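Local coordinates for protein diadenosine tetraphosphatase, putative (Trypanosoma brucei, PDB 2QJC) that binds two manganese ions in a calcineurin-like phosphoesterase fold and probably hydrolyses diadenosine tetraphosphate or related phosphate compounds, at residues D26-R31 with V57-D62; G65-L70 with T117-Y122. All coordinates share one frame; numbering follows the deposited sequence.

Contact 1. Residues D26-R31 with V57-D62; sequences DIHGCR and VNKGPD. With MN (manganese (II) ion), chain B.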
ATOM      1  N   ASP A  26      -3.922  -0.114  -3.842  1.00 23.75           N
ATOM      2  CA  ASP A  26      -4.269  -1.538  -3.770  1.00 25.35           C
ATOM      3  C   ASP A  26      -4.491  -2.160  -5.150  1.00 24.31           C
ATOM      4  O   ASP A  26      -5.396  -1.763  -5.881  1.00 23.62           O
ATOM      5  CB  ASP A  26      -5.520  -1.738  -2.890  1.00 22.50           C
ATOM      6  CG  ASP A  26      -5.309  -1.284  -1.445  1.00 26.85           C
ATOM      7  OD1 ASP A  26      -4.761  -0.176  -1.232  1.00 25.61           O
ATOM      8  OD2 ASP A  26      -5.704  -2.028  -0.515  1.00 25.42           O
ATOM      9  N   ILE A  27      -3.661  -3.144  -5.492  1.00 26.13           N
ATOM     10  CA  ILE A  27      -3.759  -3.826  -6.787  1.00 29.15           C
ATOM     11  C   ILE A  27      -4.722  -5.030  -6.766  1.00 29.16           C
ATOM     12  O   ILE A  27      -5.510  -5.226  -7.696  1.00 29.05           O
ATOM     13  CB  ILE A  27      -2.361  -4.280  -7.270  1.00 29.33           C
ATOM     14  CG1 ILE A  27      -1.457  -3.055  -7.465  1.00 30.42           C
ATOM     15  CG2 ILE A  27      -2.485  -5.011  -8.591  1.00 31.43           C
ATOM     16  CD1 ILE A  27       0.023  -3.382  -7.628  1.00 27.89           C
ATOM     17  N   HIS A  28      -4.658  -5.831  -5.708  1.00 28.89           N
ATOM     18  CA  HIS A  28      -5.547  -6.983  -5.571  1.00 32.10           C
ATOM     19  C   HIS A  28      -5.685  -7.819  -6.848  1.00 31.27           C
ATOM     20  O   HIS A  28      -6.783  -7.967  -7.385  1.00 32.94           O
ATOM     21  CB  HIS A  28      -6.942  -6.516  -5.113  1.00 30.61           C
ATOM     22  CG  HIS A  28      -7.057  -6.304  -3.635  1.00 30.49           C
ATOM     23  ND1 HIS A  28      -6.806  -7.305  -2.720  1.00 29.58           N
ATOM     24  CD2 HIS A  28      -7.418  -5.216  -2.912  1.00 27.75           C
ATOM     25  CE1 HIS A  28      -7.009  -6.844  -1.497  1.00 28.74           C
ATOM     26  NE2 HIS A  28      -7.382  -5.580  -1.587  1.00 29.63           N
ATOM     27  N   GLY A  29      -4.568  -8.347  -7.333  1.00 31.42           N
ATOM     28  CA  GLY A  29      -4.587  -9.178  -8.524  1.00 31.63           C
ATOM     29  C   GLY A  29      -5.078  -8.578  -9.833  1.00 31.77           C
ATOM     30  O   GLY A  29      -5.325  -9.327 -10.779  1.00 32.86           O
ATOM     31  N   CYS A  30      -5.234  -7.257  -9.909  1.00 30.87           N
ATOM     32  CA  CYS A  30      -5.688  -6.630 -11.155  1.00 31.21           C
ATOM     33  C   CYS A  30      -4.492  -6.262 -12.038  1.00 31.59           C
ATOM     34  O   CYS A  30      -4.179  -5.079 -12.226  1.00 29.95           O
ATOM     35  CB  CYS A  30      -6.517  -5.382 -10.860  1.00 30.34           C
ATOM     36  SG  CYS A  30      -8.090  -5.711 -10.020  1.00 33.44           S
ATOM     37  N   ARG A  31      -3.839  -7.289 -12.578  1.00 32.14           N
ATOM     38  CA  ARG A  31      -2.656  -7.125 -13.429  1.00 34.23           C
ATOM     39  C   ARG A  31      -2.881  -6.262 -14.666  1.00 34.55           C
ATOM     40  O   ARG A  31      -2.075  -5.379 -14.973  1.00 34.97           O
ATOM     41  CB  ARG A  31      -2.127  -8.492 -13.871  1.00 34.44           C
ATOM     42  CG  ARG A  31      -0.679  -8.452 -14.364  1.00 35.95           C
ATOM     43  CD  ARG A  31      -0.420  -9.448 -15.473  1.00 34.61           C
ATOM     44  NE  ARG A  31      -1.200  -9.134 -16.668  1.00 35.63           N
ATOM     45  CZ  ARG A  31      -2.244  -9.843 -17.091  1.00 37.89           C
ATOM     46  NH1 ARG A  31      -2.644 -10.913 -16.420  1.00 36.29           N
ATOM     47  NH2 ARG A  31      -2.896  -9.477 -18.187  1.00 41.51           N
ATOM     48  N   VAL A  57      -2.468  -9.251  -3.649  1.00 27.48           N
ATOM     49  CA  VAL A  57      -3.286 -10.418  -3.960  1.00 30.24           C
ATOM     50  C   VAL A  57      -4.745 -10.388  -3.496  1.00 30.68           C
ATOM     51  O   VAL A  57      -5.223  -9.414  -2.898  1.00 29.79           O
ATOM     52  CB  VAL A  57      -2.636 -11.682  -3.364  1.00 30.75           C
ATOM     53  CG1 VAL A  57      -1.136 -11.685  -3.664  1.00 30.95           C
ATOM     54  CG2 VAL A  57      -2.868 -11.720  -1.856  1.00 32.36           C
ATOM     55  N   ASN A  58      -5.435 -11.488  -3.789  1.00 31.44           N
ATOM     56  CA  ASN A  58      -6.832 -11.695  -3.421  1.00 31.92           C
ATOM     57  C   ASN A  58      -7.817 -10.802  -4.174  1.00 32.44           C
ATOM     58  O   ASN A  58      -7.488  -9.679  -4.570  1.00 29.74           O
ATOM     59  CB  ASN A  58      -6.995 -11.513  -1.906  1.00 33.18           C
ATOM     60  CG  ASN A  58      -8.222 -12.226  -1.355  1.00 36.50           C
ATOM     61  OD1 ASN A  58      -8.647 -13.257  -1.880  1.00 36.98           O
ATOM     62  ND2 ASN A  58      -8.780 -11.692  -0.277  1.00 34.62           N
ATOM     63  N   LYS A  59      -9.022 -11.335  -4.375  1.00 31.13           N
ATOM     64  CA  LYS A  59     -10.127 -10.658  -5.061  1.00 33.78           C
ATOM     65  C   LYS A  59      -9.992 -10.537  -6.581  1.00 33.36           C
ATOM     66  O   LYS A  59     -10.940 -10.821  -7.315  1.00 31.53           O
ATOM     67  CB  LYS A  59     -10.366  -9.256  -4.471  1.00 35.07           C
ATOM     68  CG  LYS A  59     -10.377  -9.170  -2.938  1.00 38.78           C
ATOM     69  CD  LYS A  59     -10.909 -10.438  -2.271  1.00 44.14           C
ATOM     70  CE  LYS A  59     -12.352 -10.760  -2.660  1.00 45.86           C
ATOM     71  NZ  LYS A  59     -12.851 -11.973  -1.940  1.00 46.99           N
ATOM     72  N   GLY A  60      -8.824 -10.103  -7.043  1.00 33.90           N
ATOM     73  CA  GLY A  60      -8.594  -9.938  -8.469  1.00 35.02           C
ATOM     74  C   GLY A  60      -8.403 -11.234  -9.234  1.00 35.17           C
ATOM     75  O   GLY A  60      -8.205 -12.289  -8.632  1.00 34.44           O
ATOM     76  N   PRO A  61      -8.443 -11.182 -10.573  1.00 35.80           N
ATOM     77  CA  PRO A  61      -8.277 -12.377 -11.407  1.00 36.34           C
ATOM     78  C   PRO A  61      -6.878 -12.991 -11.447  1.00 36.71           C
ATOM     79  O   PRO A  61      -6.740 -14.207 -11.582  1.00 36.78           O
ATOM     80  CB  PRO A  61      -8.739 -11.904 -12.781  1.00 36.59           C
ATOM     81  CG  PRO A  61      -8.319 -10.459 -12.788  1.00 36.98           C
ATOM     82  CD  PRO A  61      -8.731  -9.997 -11.404  1.00 38.20           C
ATOM     83  N   ASP A  62      -5.838 -12.174 -11.311  1.00 37.23           N
ATOM     84  CA  ASP A  62      -4.489 -12.720 -11.375  1.00 36.91           C
ATOM     85  C   ASP A  62      -3.510 -12.256 -10.294  1.00 38.24           C
ATOM     86  O   ASP A  62      -2.639 -11.416 -10.546  1.00 37.64           O
ATOM     87  CB  ASP A  62      -3.908 -12.444 -12.766  1.00 36.68           C
ATOM     88  CG  ASP A  62      -2.566 -13.112 -12.980  1.00 37.27           C
ATOM     89  OD1 ASP A  62      -2.293 -14.129 -12.302  1.00 36.05           O
ATOM     90  OD2 ASP A  62      -1.797 -12.627 -13.841  1.00 36.99           O
TER
HETATM   91 MN    MN B 400      -7.124  -3.680  -0.030  1.00 31.95          MN
HETATM   92  O   HOH W   1      -8.824  -2.490  -0.881  1.00 23.50           O
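The imidazole of His-28 is held from both ends, by the segment 57-62 at ND1 and by a manganese ion at NE2. His-28 ND1 donates to Val-57 O at 2.6 Å with an N-H...O angle of 146°, while a weak second bond from His-28 ND1 reaches Asn-58 O at 3.1 Å. The ring is swung between the metal and the Val-57 carbonyl by a first torsion that sets His-28 CG opposite its own carbonyl carbon (chi1 -83°). CG of Lys-59 lies over one face of the ring, and His-82 meets the ring edge-to-face. The bonds at ND1 and the metal bond of His-28 NE2, 2.5 Å to manganese, together fix the rotation of the imidazole. Asp-26 OD2 binds the same manganese ion at 2.2 Å, and so does a water; Asp-55 completes this residue set and bridges to the second manganese ion, whose other protein ligands are Asn-81, His-141 and His-204. The segment 26-31 thus carries the Asp-X-His motif of the calcineurin-like metallophosphoesterases, on the loop that follows strand 21-24, and the carbonyls of Val-57 and, weakly, Asn-58 act as a second shell behind His-28. Backbone contacts continue the join. Gly-29, in the type I' turn from Ile-27 to Cys-30, has positive phi and lies close against Gly-60, their CA atoms 4.1 Å apart. Gly-29 O takes the N-H of Asp-62 N at 2.9 Å, and CD of Pro-61 rests against the same oxygen. A salt bridge joins the outer end: Arg-31 NH1 reaches Asp-62 OD2 at 3.2 Å, the oxygen lying in the guanidinium plane but met on its anti side, with the two planes 62° apart. Arg-31 NE also pairs with Glu-35, and Asp-62 OD1 caps Gly-65 N in helix 63-73.

Contact 2. Residues G65-L70 with T117-Y122; sequences GVVRLL and TDVETY
CG1 of Val-67 fits the groove between Val-119 and Tyr-122, one turn apart on the helix 117-124. Val-67 CG1 touches Val-119 CG1 at 3.8 Å and the ring atom CD2 of Tyr-122 at 3.6 Å, approaching the phenol obliquely. The branch gets there because it stands anti to the backbone N of Val-67 (chi1 173°). From the facing helix Tyr-122 supplies the other bump. Its own CG is also anti to the backbone N, and the ring extends past Val-67 toward the following turn, where Tyr-122 OH comes within 3.8 Å of Leu-70 CB. The hydroxyl is satisfied by a hydrogen bond with Ala-75 O, beyond the end of helix 63-73. The segment axes approach to 9.6 Å and cross at 68°, a steep helix-on-helix crossing; it sets the helix 117-124 against the helix that follows strand 49-52 in the phosphoesterase fold. At the exposed margin Arg-68 reaches across Val-119. Its chain, extended from CG to NE, carries the guanidinium past Val-119, whose CG2 lies over one face, to a side-on salt bridge with Asp-118. Arg-68 NE gives a nearly straight bond of 2.8 Å to Asp-118 OD2, on the syn lone pair and in the guanidinium plane, and Arg-68 NH2 gives a longer one of 3.2 Å to Asp-118 OD1. Carboxylate and guanidinium planes differ by just 19°.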
ATOM      1  N   GLY A  65       0.284 -13.221 -11.239  1.00 35.61           N
ATOM      2  CA  GLY A  65       0.898 -12.421 -12.284  1.00 36.26           C
ATOM      3  C   GLY A  65       1.312 -11.054 -11.778  1.00 36.76           C
ATOM      4  O   GLY A  65       2.339 -10.510 -12.189  1.00 37.32           O
ATOM      5  N   VAL A  66       0.505 -10.498 -10.879  1.00 35.50           N
ATOM      6  CA  VAL A  66       0.777  -9.194 -10.291  1.00 32.61           C
ATOM      7  C   VAL A  66       2.109  -9.198  -9.559  1.00 31.98           C
ATOM      8  O   VAL A  66       2.933  -8.299  -9.741  1.00 32.66           O
ATOM      9  CB  VAL A  66      -0.325  -8.797  -9.277  1.00 32.02           C
ATOM     10  CG1 VAL A  66       0.215  -7.757  -8.290  1.00 28.10           C
ATOM     11  CG2 VAL A  66      -1.528  -8.247 -10.014  1.00 29.70           C
ATOM     12  N   VAL A  67       2.310 -10.219  -8.735  1.00 30.64           N
ATOM     13  CA  VAL A  67       3.518 -10.337  -7.940  1.00 31.05           C
ATOM     14  C   VAL A  67       4.757 -10.625  -8.771  1.00 33.18           C
ATOM     15  O   VAL A  67       5.842 -10.126  -8.464  1.00 33.83           O
ATOM     16  CB  VAL A  67       3.330 -11.414  -6.847  1.00 31.40           C
ATOM     17  CG1 VAL A  67       4.635 -11.684  -6.123  1.00 27.44           C
ATOM     18  CG2 VAL A  67       2.263 -10.943  -5.853  1.00 28.35           C
ATOM     19  N   ARG A  68       4.595 -11.419  -9.825  1.00 34.59           N
ATOM     20  CA  ARG A  68       5.714 -11.752 -10.703  1.00 36.67           C
ATOM     21  C   ARG A  68       6.123 -10.560 -11.563  1.00 35.12           C
ATOM     22  O   ARG A  68       7.292 -10.400 -11.893  1.00 36.86           O
ATOM     23  CB  ARG A  68       5.350 -12.946 -11.589  1.00 37.00           C
ATOM     24  CG  ARG A  68       5.565 -14.274 -10.895  1.00 39.11           C
ATOM     25  CD  ARG A  68       4.859 -15.410 -11.609  1.00 41.04           C
ATOM     26  NE  ARG A  68       5.191 -16.694 -10.997  1.00 41.87           N
ATOM     27  CZ  ARG A  68       4.464 -17.796 -11.134  1.00 41.92           C
ATOM     28  NH1 ARG A  68       3.355 -17.774 -11.865  1.00 39.04           N
ATOM     29  NH2 ARG A  68       4.839 -18.917 -10.530  1.00 40.21           N
ATOM     30  N   LEU A  69       5.152  -9.732 -11.928  1.00 34.29           N
ATOM     31  CA  LEU A  69       5.432  -8.546 -12.719  1.00 34.87           C
ATOM     32  C   LEU A  69       6.275  -7.592 -11.874  1.00 35.56           C
ATOM     33  O   LEU A  69       7.304  -7.079 -12.324  1.00 34.39           O
ATOM     34  CB  LEU A  69       4.126  -7.855 -13.130  1.00 33.75           C
ATOM     35  CG  LEU A  69       4.282  -6.478 -13.790  1.00 32.20           C
ATOM     36  CD1 LEU A  69       5.182  -6.596 -15.014  1.00 36.28           C
ATOM     37  CD2 LEU A  69       2.932  -5.941 -14.191  1.00 33.08           C
ATOM     38  N   LEU A  70       5.832  -7.355 -10.644  1.00 37.24           N
ATOM     39  CA  LEU A  70       6.552  -6.466  -9.740  1.00 39.10           C
ATOM     40  C   LEU A  70       7.966  -6.980  -9.488  1.00 39.85           C
ATOM     41  O   LEU A  70       8.913  -6.192  -9.384  1.00 39.56           O
ATOM     42  CB  LEU A  70       5.788  -6.323  -8.418  1.00 39.82           C
ATOM     43  CG  LEU A  70       4.414  -5.660  -8.578  1.00 40.93           C
ATOM     44  CD1 LEU A  70       3.650  -5.703  -7.266  1.00 40.80           C
ATOM     45  CD2 LEU A  70       4.598  -4.222  -9.056  1.00 40.42           C
ATOM     46  N   THR A 117       6.266 -21.118  -4.905  1.00 41.99           N
ATOM     47  CA  THR A 117       7.433 -20.704  -4.133  1.00 43.20           C
ATOM     48  C   THR A 117       7.919 -19.278  -4.384  1.00 42.75           C
ATOM     49  O   THR A 117       8.073 -18.499  -3.440  1.00 40.43           O
ATOM     50  CB  THR A 117       8.617 -21.676  -4.372  1.00 46.60           C
ATOM     51  OG1 THR A 117       8.260 -22.983  -3.900  1.00 48.73           O
ATOM     52  CG2 THR A 117       9.871 -21.201  -3.629  1.00 47.02           C
ATOM     53  N   ASP A 118       8.172 -18.936  -5.646  1.00 41.48           N
ATOM     54  CA  ASP A 118       8.656 -17.603  -5.970  1.00 41.19           C
ATOM     55  C   ASP A 118       7.726 -16.517  -5.424  1.00 40.73           C
ATOM     56  O   ASP A 118       8.171 -15.617  -4.709  1.00 37.65           O
ATOM     57  CB  ASP A 118       8.850 -17.455  -7.484  1.00 42.54           C
ATOM     58  CG  ASP A 118       7.564 -17.613  -8.266  1.00 42.21           C
ATOM     59  OD1 ASP A 118       6.818 -18.580  -8.015  1.00 46.68           O
ATOM     60  OD2 ASP A 118       7.305 -16.769  -9.145  1.00 44.62           O
ATOM     61  N   VAL A 119       6.436 -16.611  -5.740  1.00 39.93           N
ATOM     62  CA  VAL A 119       5.471 -15.633  -5.251  1.00 39.58           C
ATOM     63  C   VAL A 119       5.552 -15.528  -3.725  1.00 39.36           C
ATOM     64  O   VAL A 119       5.713 -14.441  -3.171  1.00 38.02           O
ATOM     65  CB  VAL A 119       4.026 -16.020  -5.649  1.00 39.54           C
ATOM     66  CG1 VAL A 119       3.034 -15.017  -5.065  1.00 37.76           C
ATOM     67  CG2 VAL A 119       3.900 -16.066  -7.168  1.00 38.92           C
ATOM     68  N   GLU A 120       5.449 -16.668  -3.051  1.00 38.82           N
ATOM     69  CA  GLU A 120       5.510 -16.708  -1.595  1.00 40.33           C
ATOM     70  C   GLU A 120       6.794 -16.066  -1.063  1.00 39.77           C
ATOM     71  O   GLU A 120       6.791 -15.430  -0.004  1.00 39.59           O
ATOM     72  CB  GLU A 120       5.416 -18.156  -1.115  1.00 42.00           C
ATOM     73  CG  GLU A 120       5.567 -18.341   0.379  1.00 46.26           C
ATOM     74  CD  GLU A 120       5.530 -19.804   0.774  1.00 49.85           C
ATOM     75  OE1 GLU A 120       4.529 -20.481   0.452  1.00 51.64           O
ATOM     76  OE2 GLU A 120       6.501 -20.283   1.401  1.00 52.32           O
ATOM     77  N   THR A 121       7.885 -16.232  -1.804  1.00 37.42           N
ATOM     78  CA  THR A 121       9.168 -15.670  -1.404  1.00 36.79           C
ATOM     79  C   THR A 121       9.175 -14.150  -1.501  1.00 35.00           C
ATOM     80  O   THR A 121       9.665 -13.473  -0.597  1.00 33.94           O
ATOM     81  CB  THR A 121      10.313 -16.246  -2.264  1.00 36.68           C
ATOM     82  OG1 THR A 121      10.461 -17.639  -1.975  1.00 38.49           O
ATOM     83  CG2 THR A 121      11.619 -15.538  -1.969  1.00 37.92           C
ATOM     84  N   TYR A 122       8.623 -13.619  -2.590  1.00 34.32           N
ATOM     85  CA  TYR A 122       8.564 -12.175  -2.798  1.00 34.08           C
ATOM     86  C   TYR A 122       7.765 -11.505  -1.689  1.00 33.91           C
ATOM     87  O   TYR A 122       8.186 -10.480  -1.149  1.00 34.21           O
ATOM     88  CB  TYR A 122       7.924 -11.841  -4.150  1.00 32.48           C
ATOM     89  CG  TYR A 122       7.834 -10.355  -4.435  1.00 28.46           C
ATOM     90  CD1 TYR A 122       8.887  -9.670  -5.045  1.00 30.48           C
ATOM     91  CD2 TYR A 122       6.707  -9.623  -4.059  1.00 30.05           C
ATOM     92  CE1 TYR A 122       8.816  -8.283  -5.280  1.00 29.58           C
ATOM     93  CE2 TYR A 122       6.625  -8.239  -4.280  1.00 27.93           C
ATOM     94  CZ  TYR A 122       7.678  -7.578  -4.890  1.00 30.61           C
ATOM     95  OH  TYR A 122       7.586  -6.219  -5.107  1.00 30.24           O
TER

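From the N terminus, strand 21-24 leads into the metal-binding loop 26-31, and the chain then runs through helix 31-41 and strand 49-52 before 57-62 returns to close contact 1 over 25 intervening residues. Helix 63-73 starts directly after it and opens contact 2, which closes 46 residues later, past the helices 81-91 and 108-114, at helix 117-124. The two loops follow in series, neither nested nor crossed. They meet at Val-66, which takes no part in contact 2 itself and packs its CG2 on Gly-29 CA at 3.5 Å. Helix 63-73 therefore lies between the metal-binding loop and helix 117-124.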